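Local coordinates for protein transcriptional regulator (Streptococcus pneumoniae, PDB 2GNP) that probably regulates transcription in response to a sugar or sugar-like effector held by its putative sugar-binding domain, although its exact function is not established, at residues N8-K11 with L12-Y15; T37-S40 with E41-S44; L54-D57 with N58-I61; L105-E108 with M109-F113. One frame throughout, in Å; residues are numbered along the deposited sequence.

How the interactions relate
All four contacts are local, between residues close in the chain. Interaction 1, on helix 5-20, is a surface contact without a buried residue, whereas the other three are partly buried. Interaction 2, near the start of helix 36-54, and interaction 3, in the turn that takes this helix into strand 60-63, belong to consecutive elements but do not touch. Interactions 3 and 4 do meet: Ile55 CD1 lies 3.5 Å from Met109 CE. Their chemistry follows their place: an amide over a ring in interaction 1, an arginine against aliphatic groups in 2, a selenomethionine against backbone in 3, and a salt bridge and CH-pi contact in 4.

Interaction 1: N8-K11 with L12-Y15; sequences NMFK and LENY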
loop_
_atom_site.group_PDB
_atom_site.type_symbol
_atom_site.label_atom_id
_atom_site.label_comp_id
_atom_site.label_asym_id
_atom_site.label_seq_id
_atom_site.Cartn_x
_atom_site.Cartn_y
_atom_site.Cartn_z
ATOM N N ASN A 8 5.763 -24.317 12.978
ATOM C CA ASN A 8 6.288 -23.137 13.647
ATOM C C ASN A 8 5.987 -21.836 12.882
ATOM O O ASN A 8 5.718 -20.814 13.517
ATOM C CB ASN A 8 7.796 -23.269 13.849
ATOM C CG ASN A 8 8.153 -24.107 15.071
ATOM O OD1 ASN A 8 7.311 -24.360 15.939
ATOM N ND2 ASN A 8 9.423 -24.514 15.159
HETATM N N MSE A 9 6.086 -21.857 11.549
HETATM C CA MSE A 9 5.691 -20.699 10.730
HETATM C C MSE A 9 4.229 -20.334 10.994
HETATM O O MSE A 9 3.921 -19.163 11.203
HETATM C CB MSE A 9 5.881 -20.935 9.225
HETATM C CG MSE A 9 5.868 -19.638 8.427
HETATM SE SE MSE A 9 7.131 -18.249 9.027
HETATM C CE MSE A 9 8.526 -19.396 9.276
ATOM N N PHE A 10 3.352 -21.342 11.020
ATOM C CA PHE A 10 1.913 -21.136 11.246
ATOM C C PHE A 10 1.698 -20.519 12.644
ATOM O O PHE A 10 0.946 -19.523 12.798
ATOM C CB PHE A 10 1.183 -22.484 11.066
ATOM C CG PHE A 10 -0.314 -22.418 11.222
ATOM C CD1 PHE A 10 -0.944 -23.165 12.222
ATOM C CD2 PHE A 10 -1.097 -21.666 10.339
ATOM C CE1 PHE A 10 -2.360 -23.148 12.365
ATOM C CE2 PHE A 10 -2.509 -21.636 10.466
ATOM C CZ PHE A 10 -3.132 -22.371 11.484
ATOM N N LYS A 11 2.380 -21.072 13.653
ATOM C CA LYS A 11 2.362 -20.541 15.021
ATOM C C LYS A 11 2.758 -19.051 15.028
ATOM O O LYS A 11 2.050 -18.228 15.646
ATOM C CB LYS A 11 3.257 -21.375 15.961
ATOM C CG LYS A 11 3.590 -20.727 17.361
ATOM C CD LYS A 11 3.853 -21.746 18.546
ATOM C CE LYS A 11 5.101 -22.627 18.385
ATOM N NZ LYS A 11 5.406 -23.306 19.709
ATOM N N LEU A 12 3.844 -18.712 14.321
ATOM C CA LEU A 12 4.329 -17.334 14.295
ATOM C C LEU A 12 3.278 -16.444 13.628
ATOM O O LEU A 12 2.992 -15.364 14.144
ATOM C CB LEU A 12 5.668 -17.191 13.556
ATOM C CG LEU A 12 6.285 -15.798 13.372
ATOM C CD1 LEU A 12 6.572 -15.085 14.743
ATOM C CD2 LEU A 12 7.580 -15.923 12.469
ATOM N N GLU A 13 2.734 -16.895 12.495
ATOM C CA GLU A 13 1.654 -16.160 11.804
ATOM C C GLU A 13 0.499 -15.864 12.777
ATOM O O GLU A 13 0.013 -14.710 12.876
ATOM C CB GLU A 13 1.159 -16.921 10.564
ATOM C CG GLU A 13 2.245 -17.006 9.445
ATOM C CD GLU A 13 1.715 -17.655 8.146
ATOM O OE1 GLU A 13 0.684 -18.347 8.223
ATOM O OE2 GLU A 13 2.335 -17.465 7.061
ATOM N N ASN A 14 0.054 -16.883 13.517
ATOM C CA ASN A 14 -1.119 -16.732 14.405
ATOM C C ASN A 14 -0.803 -15.812 15.566
ATOM O O ASN A 14 -1.651 -15.013 15.988
ATOM C CB ASN A 14 -1.596 -18.098 14.935
ATOM C CG ASN A 14 -2.252 -18.936 13.843
ATOM O OD1 ASN A 14 -2.789 -18.391 12.871
ATOM N ND2 ASN A 14 -2.182 -20.268 13.969
ATOM N N TYR A 15 0.414 -15.932 16.070
ATOM C CA TYR A 15 0.936 -15.054 17.102
ATOM C C TYR A 15 0.866 -13.571 16.702
ATOM O O TYR A 15 0.347 -12.717 17.469
ATOM C CB TYR A 15 2.368 -15.452 17.471
ATOM C CG TYR A 15 3.032 -14.543 18.445
ATOM C CD1 TYR A 15 3.894 -13.509 18.000
ATOM C CD2 TYR A 15 2.860 -14.725 19.830
ATOM C CE1 TYR A 15 4.543 -12.672 18.891
ATOM C CE2 TYR A 15 3.522 -13.906 20.728
ATOM C CZ TYR A 15 4.351 -12.873 20.259
ATOM O OH TYR A 15 5.011 -12.043 21.131
#
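Phe10 and Asn14 pack one helical turn apart on the outer side of helix 5-20, an amide-over-ring contact near the N-terminus of the chain, in a Rossmann-like alpha/beta fold whose strands are mostly parallel. The nitrogen of the Asn14 amide does the touching: ND2 stands 3.3 Å above the plane of the Phe10 ring, over one face but displaced toward the rim, and comes closest to CE1, also at 3.3 Å. The two planes are 75° apart, which sets the amide steeply against the ring instead of stacked on it. Phe10 carries CG opposite the backbone N (chi1 -178°), and Asn14 turns its own CG back beside its backbone N, which brings the two groups together. Asn14 OD1 makes a weak hydrogen bond to Lys17 NZ.

Around the helix, Met9, present as selenomethionine, lies alongside Leu12, with SE 4.2 Å from Leu12 CD2. Both side chains also touch Ile27 of strand 24-28 and Lys253 of helix 253-264, so this side of the helix faces the body of the domain. Glu13 stretches its chain past the Met9 carbonyl, CG lying 3.2 Å from Met9 O, and OE2 accepts a hydrogen bond from the backbone N of Ile27. The backbone bond from Glu13 N to Met9 O, 2.9 Å long, is nearly straight at 169°.

Interaction 2: T37-S40 with E41-S44; sequences TILS and ERIS
Leu39 meets both Arg42 and Ile43 on one flank of helix 36-54, while Ile38 touches the same arginine from the preceding position. The arginine folds back toward the start of the helix, bent at chi2 and chi3, so that its terminal nitrogens come obliquely against aliphatic groups: Arg42 NH1 is 3.8 Å from Ile38 CG2 and NH2 is 3.7 Å from Leu39 CD1. Leu39 CD1 also packs on Ile43 CD1, the two methyls 3.9 Å apart.

On another side of the helix, Ser44 binds back to the carbonyl of Ser40. Ser44 OG donates to Ser40 O at 2.8 Å, from 36° out of the carbonyl plane, while Ser44 N reaches the same oxygen from the opposite face. Two bonds therefore grip this acceptor, and with OG turned beside its own backbone N (chi1 -62°) the serine hydroxyl spends its hydrogen within the helix. A water links the side chain of Glu41 to the backbone, donating to Glu41 OE1 at 2.7 Å and to Ile38 O at 2.9 Å.

In the second shell, the arginine is positioned by a salt bridge from NH2 to Asp34, with a weak, long ion pair from NH1 to Glu31. Ile43 and Arg42 touch Ile28 of strand 24-28, Leu39 and Ile43 touch Tyr229, and Ser40 and Ser44 face helix 67-75 through Asn71.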
loop_
_atom_site.group_PDB
_atom_site.type_symbol
_atom_site.label_atom_id
_atom_site.label_comp_id
_atom_site.label_asym_id
_atom_site.label_seq_id
_atom_site.Cartn_x
_atom_site.Cartn_y
_atom_site.Cartn_z
ATOM N N THR A 37 16.707 -10.818 -5.805
ATOM C CA THR A 37 15.830 -11.194 -6.891
ATOM C C THR A 37 14.981 -12.422 -6.534
ATOM O O THR A 37 13.728 -12.454 -6.746
ATOM C CB THR A 37 16.702 -11.431 -8.179
ATOM O OG1 THR A 37 17.294 -10.177 -8.557
ATOM C CG2 THR A 37 15.895 -12.047 -9.329
ATOM N N ILE A 38 15.646 -13.454 -6.003
ATOM C CA ILE A 38 14.951 -14.681 -5.627
ATOM C C ILE A 38 13.895 -14.387 -4.500
ATOM O O ILE A 38 12.760 -14.944 -4.514
ATOM C CB ILE A 38 15.966 -15.764 -5.152
ATOM C CG1 ILE A 38 16.887 -16.119 -6.333
ATOM C CG2 ILE A 38 15.212 -17.036 -4.643
ATOM C CD1 ILE A 38 18.241 -16.827 -5.986
ATOM N N LEU A 39 14.297 -13.563 -3.529
ATOM C CA LEU A 39 13.401 -13.264 -2.414
ATOM C C LEU A 39 12.207 -12.496 -2.964
ATOM O O LEU A 39 11.077 -12.872 -2.679
ATOM C CB LEU A 39 14.098 -12.456 -1.319
ATOM C CG LEU A 39 13.170 -12.020 -0.171
ATOM C CD1 LEU A 39 12.561 -13.194 0.580
ATOM C CD2 LEU A 39 13.966 -11.136 0.843
ATOM N N SER A 40 12.447 -11.469 -3.795
ATOM C CA SER A 40 11.317 -10.712 -4.388
ATOM C C SER A 40 10.410 -11.609 -5.232
ATOM O O SER A 40 9.187 -11.473 -5.192
ATOM C CB SER A 40 11.854 -9.518 -5.191
ATOM O OG SER A 40 10.784 -8.859 -5.864
ATOM N N GLU A 41 10.977 -12.560 -5.985
ATOM C CA GLU A 41 10.126 -13.515 -6.702
ATOM C C GLU A 41 9.221 -14.320 -5.761
ATOM O O GLU A 41 8.045 -14.558 -6.056
ATOM C CB GLU A 41 10.967 -14.489 -7.556
ATOM C CG GLU A 41 10.183 -15.261 -8.642
ATOM C CD GLU A 41 9.463 -16.510 -8.137
ATOM O OE1 GLU A 41 9.798 -17.031 -7.045
ATOM O OE2 GLU A 41 8.552 -16.995 -8.847
ATOM N N ARG A 42 9.783 -14.771 -4.645
ATOM C CA ARG A 42 9.063 -15.675 -3.754
ATOM C C ARG A 42 7.894 -14.945 -3.113
ATOM O O ARG A 42 6.804 -15.489 -3.048
ATOM C CB ARG A 42 9.994 -16.191 -2.679
ATOM C CG ARG A 42 9.468 -17.472 -1.973
ATOM C CD ARG A 42 10.651 -18.413 -1.513
ATOM N NE ARG A 42 11.477 -17.685 -0.604
ATOM C CZ ARG A 42 12.788 -17.583 -0.628
ATOM N NH1 ARG A 42 13.581 -18.267 -1.497
ATOM N NH2 ARG A 42 13.302 -16.802 0.271
ATOM N N ILE A 43 8.155 -13.706 -2.696
ATOM C CA ILE A 43 7.144 -12.880 -2.044
ATOM C C ILE A 43 6.089 -12.530 -3.095
ATOM O O ILE A 43 4.895 -12.650 -2.837
ATOM C CB ILE A 43 7.771 -11.613 -1.422
ATOM C CG1 ILE A 43 8.658 -11.980 -0.222
ATOM C CG2 ILE A 43 6.683 -10.601 -1.014
ATOM C CD1 ILE A 43 9.521 -10.846 0.267
ATOM N N SER A 44 6.544 -12.131 -4.266
ATOM C CA SER A 44 5.623 -11.731 -5.342
ATOM C C SER A 44 4.707 -12.843 -5.784
ATOM O O SER A 44 3.536 -12.590 -6.120
ATOM C CB SER A 44 6.377 -11.173 -6.555
ATOM O OG SER A 44 7.093 -10.023 -6.229
HETATM O O HOH W 1 12.193 -17.382 -5.962
#

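Interaction 3: L54-D57 with N58-I61; sequences LIDD and NMKI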
loop_
_atom_site.group_PDB
_atom_site.type_symbol
_atom_site.label_atom_id
_atom_site.label_comp_id
_atom_site.label_asym_id
_atom_site.label_seq_id
_atom_site.Cartn_x
_atom_site.Cartn_y
_atom_site.Cartn_z
ATOM N N LEU A 54 -8.681 -13.714 -4.201
ATOM C CA LEU A 54 -9.551 -12.693 -3.641
ATOM C C LEU A 54 -10.465 -12.111 -4.693
ATOM O O LEU A 54 -11.591 -11.708 -4.400
ATOM C CB LEU A 54 -8.733 -11.571 -2.983
ATOM C CG LEU A 54 -7.878 -11.905 -1.744
ATOM C CD1 LEU A 54 -7.158 -10.635 -1.247
ATOM C CD2 LEU A 54 -8.704 -12.588 -0.618
ATOM N N ILE A 55 -9.990 -12.069 -5.944
ATOM C CA ILE A 55 -10.745 -11.428 -7.000
ATOM C C ILE A 55 -11.918 -12.283 -7.480
ATOM O O ILE A 55 -11.743 -13.423 -7.920
ATOM C CB ILE A 55 -9.850 -10.945 -8.176
ATOM C CG1 ILE A 55 -8.813 -9.934 -7.642
ATOM C CG2 ILE A 55 -10.707 -10.287 -9.267
ATOM C CD1 ILE A 55 -7.639 -9.545 -8.658
ATOM N N ASP A 56 -13.100 -11.711 -7.373
ATOM C CA ASP A 56 -14.321 -12.350 -7.831
ATOM C C ASP A 56 -15.133 -11.404 -8.682
ATOM O O ASP A 56 -14.857 -10.223 -8.770
ATOM C CB ASP A 56 -15.152 -12.741 -6.595
ATOM C CG ASP A 56 -14.560 -13.922 -5.816
ATOM O OD1 ASP A 56 -14.066 -14.914 -6.423
ATOM O OD2 ASP A 56 -14.655 -13.888 -4.560
ATOM N N ASP A 57 -16.149 -11.935 -9.352
ATOM C CA ASP A 57 -17.123 -11.088 -10.021
ATOM C C ASP A 57 -17.618 -9.905 -9.206
ATOM O O ASP A 57 -17.782 -10.013 -7.951
ATOM C CB ASP A 57 -18.394 -11.850 -10.410
ATOM C CG ASP A 57 -18.118 -13.041 -11.302
ATOM O OD1 ASP A 57 -17.049 -13.128 -11.973
ATOM O OD2 ASP A 57 -19.022 -13.913 -11.290
ATOM N N ASN A 58 -17.815 -8.808 -9.923
ATOM C CA ASN A 58 -18.504 -7.604 -9.450
ATOM C C ASN A 58 -17.643 -6.724 -8.497
ATOM O O ASN A 58 -18.092 -5.657 -8.076
ATOM C CB ASN A 58 -19.836 -7.965 -8.768
ATOM C CG ASN A 58 -20.773 -8.697 -9.683
ATOM O OD1 ASN A 58 -20.948 -8.324 -10.858
ATOM N ND2 ASN A 58 -21.404 -9.745 -9.152
HETATM N N MSE A 59 -16.438 -7.135 -8.198
HETATM C CA MSE A 59 -15.643 -6.405 -7.187
HETATM C C MSE A 59 -15.042 -5.084 -7.680
HETATM O O MSE A 59 -14.712 -4.971 -8.870
HETATM C CB MSE A 59 -14.556 -7.314 -6.701
HETATM C CG MSE A 59 -15.149 -8.414 -5.816
HETATM SE SE MSE A 59 -13.662 -9.129 -4.967
HETATM C CE MSE A 59 -14.541 -10.205 -3.585
ATOM N N LYS A 60 -14.945 -4.104 -6.746
ATOM C CA LYS A 60 -14.318 -2.806 -6.939
ATOM C C LYS A 60 -12.984 -2.892 -6.211
ATOM O O LYS A 60 -12.958 -3.149 -4.990
ATOM C CB LYS A 60 -15.215 -1.713 -6.351
ATOM C CG LYS A 60 -16.532 -1.572 -7.120
ATOM C CD LYS A 60 -17.384 -0.477 -6.516
ATOM C CE LYS A 60 -17.013 0.841 -7.133
ATOM N NZ LYS A 60 -18.048 1.861 -6.806
ATOM N N ILE A 61 -11.891 -2.694 -6.974
ATOM C CA ILE A 61 -10.572 -2.954 -6.444
ATOM C C ILE A 61 -9.708 -1.700 -6.626
ATOM O O ILE A 61 -9.575 -1.221 -7.759
ATOM C CB ILE A 61 -9.913 -4.202 -7.133
ATOM C CG1 ILE A 61 -10.765 -5.479 -6.940
ATOM C CG2 ILE A 61 -8.494 -4.403 -6.649
ATOM C CD1 ILE A 61 -10.449 -6.626 -7.938
#
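Met59, present as selenomethionine, reaches back across a tight turn and lies side by side with Asp56, the two side chains pointing the same way. The Met59 chain is extended beyond CG, carrying Met59 SE to 3.4 Å from Leu54 O and the terminal CE to 3.8 Å from Asp56 OD2. Nearer the backbone, Met59 CG sits 3.5 Å from Asp56 O, so the thin side chain runs along the inside of the bend.

Ile55 and Ile61 are set differently, crossing at about a right angle. The end of Ile61 does the touching: its CD1 comes 3.7 Å from Ile55 CG1 and also lies against CG2 of the same residue. Both isoleucines are buried; Ile55 also packs on Met109 and Phe113 of helix 102-113, and Ile61 on Ile153.

Two polar side chains at the bend are held from outside, Asp57 OD1 by Arg82 N and Asn58 OD1 by Asn83 ND2. Asn58 takes a positive phi of 76° at the third position of a type II beta turn from Asp56 to Met59. This turn reverses the chain after helix 36-54 and feeds it into strand 60-63, a helix-to-strand connection characteristic of Rossmann-like alpha/beta folds.

Interaction 4: L105-E108 with M109-F113; sequences LIYE and MSRKF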
loop_
_atom_site.group_PDB
_atom_site.type_symbol
_atom_site.label_atom_id
_atom_site.label_comp_id
_atom_site.label_asym_id
_atom_site.label_seq_id
_atom_site.Cartn_x
_atom_site.Cartn_y
_atom_site.Cartn_z
ATOM N N LEU A 105 -0.332 0.077 -13.468
ATOM C CA LEU A 105 -0.765 -1.126 -12.756
ATOM C C LEU A 105 -2.217 -1.385 -13.017
ATOM O O LEU A 105 -2.619 -2.516 -13.209
ATOM C CB LEU A 105 -0.518 -0.957 -11.247
ATOM C CG LEU A 105 0.945 -0.771 -10.840
ATOM C CD1 LEU A 105 1.061 -0.475 -9.342
ATOM C CD2 LEU A 105 1.809 -1.979 -11.307
ATOM N N ILE A 106 -3.060 -0.353 -12.888
ATOM C CA ILE A 106 -4.488 -0.573 -13.212
ATOM C C ILE A 106 -4.672 -1.135 -14.655
ATOM O O ILE A 106 -5.398 -2.108 -14.859
ATOM C CB ILE A 106 -5.202 0.774 -13.076
ATOM C CG1 ILE A 106 -5.313 1.129 -11.585
ATOM C CG2 ILE A 106 -6.573 0.802 -13.737
ATOM C CD1 ILE A 106 -5.748 2.602 -11.348
ATOM N N TYR A 107 -4.011 -0.538 -15.633
ATOM C CA TYR A 107 -4.095 -1.067 -17.016
ATOM C C TYR A 107 -3.694 -2.555 -17.111
ATOM O O TYR A 107 -4.438 -3.395 -17.718
ATOM C CB TYR A 107 -3.226 -0.225 -17.970
ATOM C CG TYR A 107 -3.349 -0.796 -19.366
ATOM C CD1 TYR A 107 -4.586 -0.816 -20.007
ATOM C CD2 TYR A 107 -2.244 -1.353 -20.013
ATOM C CE1 TYR A 107 -4.730 -1.338 -21.284
ATOM C CE2 TYR A 107 -2.365 -1.888 -21.304
ATOM C CZ TYR A 107 -3.615 -1.892 -21.915
ATOM O OH TYR A 107 -3.768 -2.430 -23.185
ATOM N N GLU A 108 -2.562 -2.882 -16.476
ATOM C CA GLU A 108 -2.056 -4.274 -16.541
ATOM C C GLU A 108 -3.050 -5.237 -15.898
ATOM O O GLU A 108 -3.276 -6.365 -16.401
ATOM C CB GLU A 108 -0.653 -4.408 -15.982
ATOM C CG GLU A 108 0.361 -3.626 -16.821
ATOM C CD GLU A 108 0.550 -4.118 -18.265
ATOM O OE1 GLU A 108 0.051 -5.204 -18.679
ATOM O OE2 GLU A 108 1.256 -3.403 -19.009
HETATM N N MSE A 109 -3.602 -4.825 -14.767
HETATM C CA MSE A 109 -4.602 -5.676 -14.081
HETATM C C MSE A 109 -5.857 -5.807 -14.960
HETATM O O MSE A 109 -6.471 -6.884 -15.038
HETATM C CB MSE A 109 -4.941 -5.107 -12.693
HETATM C CG MSE A 109 -3.805 -5.236 -11.699
HETATM SE SE MSE A 109 -3.640 -7.177 -11.171
HETATM C CE MSE A 109 -5.365 -7.395 -10.215
ATOM N N SER A 110 -6.250 -4.704 -15.620
ATOM C CA SER A 110 -7.403 -4.727 -16.511
ATOM C C SER A 110 -7.248 -5.786 -17.607
ATOM O O SER A 110 -8.267 -6.425 -17.970
ATOM C CB SER A 110 -7.700 -3.329 -17.121
ATOM O OG SER A 110 -6.855 -3.089 -18.237
ATOM N N ARG A 111 -6.016 -5.970 -18.111
ATOM C CA ARG A 111 -5.718 -6.976 -19.128
ATOM C C ARG A 111 -5.941 -8.391 -18.624
ATOM O O ARG A 111 -6.404 -9.255 -19.390
ATOM C CB ARG A 111 -4.293 -6.814 -19.660
ATOM C CG ARG A 111 -4.071 -5.495 -20.393
ATOM C CD ARG A 111 -2.647 -5.478 -20.956
ATOM N NE ARG A 111 -2.532 -6.432 -22.056
ATOM C CZ ARG A 111 -1.373 -6.920 -22.518
ATOM N NH1 ARG A 111 -0.215 -6.584 -21.943
ATOM N NH2 ARG A 111 -1.380 -7.770 -23.536
ATOM N N LYS A 112 -5.610 -8.621 -17.354
ATOM C CA LYS A 112 -5.633 -9.974 -16.816
ATOM C C LYS A 112 -7.002 -10.349 -16.269
ATOM O O LYS A 112 -7.336 -11.517 -16.204
ATOM C CB LYS A 112 -4.540 -10.142 -15.781
ATOM C CG LYS A 112 -3.196 -10.288 -16.491
ATOM C CD LYS A 112 -2.081 -10.606 -15.579
ATOM C CE LYS A 112 -0.800 -11.030 -16.336
ATOM N NZ LYS A 112 0.293 -11.003 -15.338
ATOM N N PHE A 113 -7.813 -9.355 -15.887
ATOM C CA PHE A 113 -9.097 -9.617 -15.258
ATOM C C PHE A 113 -10.286 -8.992 -16.013
ATOM O O PHE A 113 -11.424 -8.991 -15.525
ATOM C CB PHE A 113 -9.045 -9.157 -13.781
ATOM C CG PHE A 113 -8.081 -9.965 -12.972
ATOM C CD1 PHE A 113 -8.496 -11.176 -12.354
ATOM C CD2 PHE A 113 -6.758 -9.560 -12.840
ATOM C CE1 PHE A 113 -7.555 -11.937 -11.623
ATOM C CE2 PHE A 113 -5.803 -10.298 -12.169
ATOM C CZ PHE A 113 -6.189 -11.499 -11.521
#
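Tyr107, Glu108 and Arg111 meet on helix 102-113, with Tyr107 and Arg111 exposed and Glu108 bordering helix 67-75 through Val73; aliphatic, aromatic and charged contacts converge on the arginine. The CH-pi contact comes first: Arg111 CG lies over one face of the Tyr107 ring, 4.2 Å from its centroid and offset toward the rim. Farther along, Arg111 CD is 3.6 Å from Tyr107 CE2, and the guanidinium plane is turned only 17° from that of the ring.

The charged contact is a salt bridge at the long end of the range, Glu108 OE1 to Arg111 NH1 at 3.6 Å. The carboxylate oxygen approaches the guanidinium at its edge, near its plane, because Glu108 bends at chi2 (-64°) and runs alongside the arginine.

Among the hydrogen bonds, Ser110 N donates to Ile106 O at 2.8 Å, and Ser110 OG turns back to Tyr107 O at a distance too short to be trusted exactly. Toward the C-terminal end, the bond from Lys112 N to Glu108 O is weak, while Lys112 NZ donates to the carbonyls of Ile76 and Val73.

Inward-facing Ile106 and Met109 pack on Phe86 of strand 85-88, as expected of the helix in a beta-alpha-beta unit, here completed by strand 116-117.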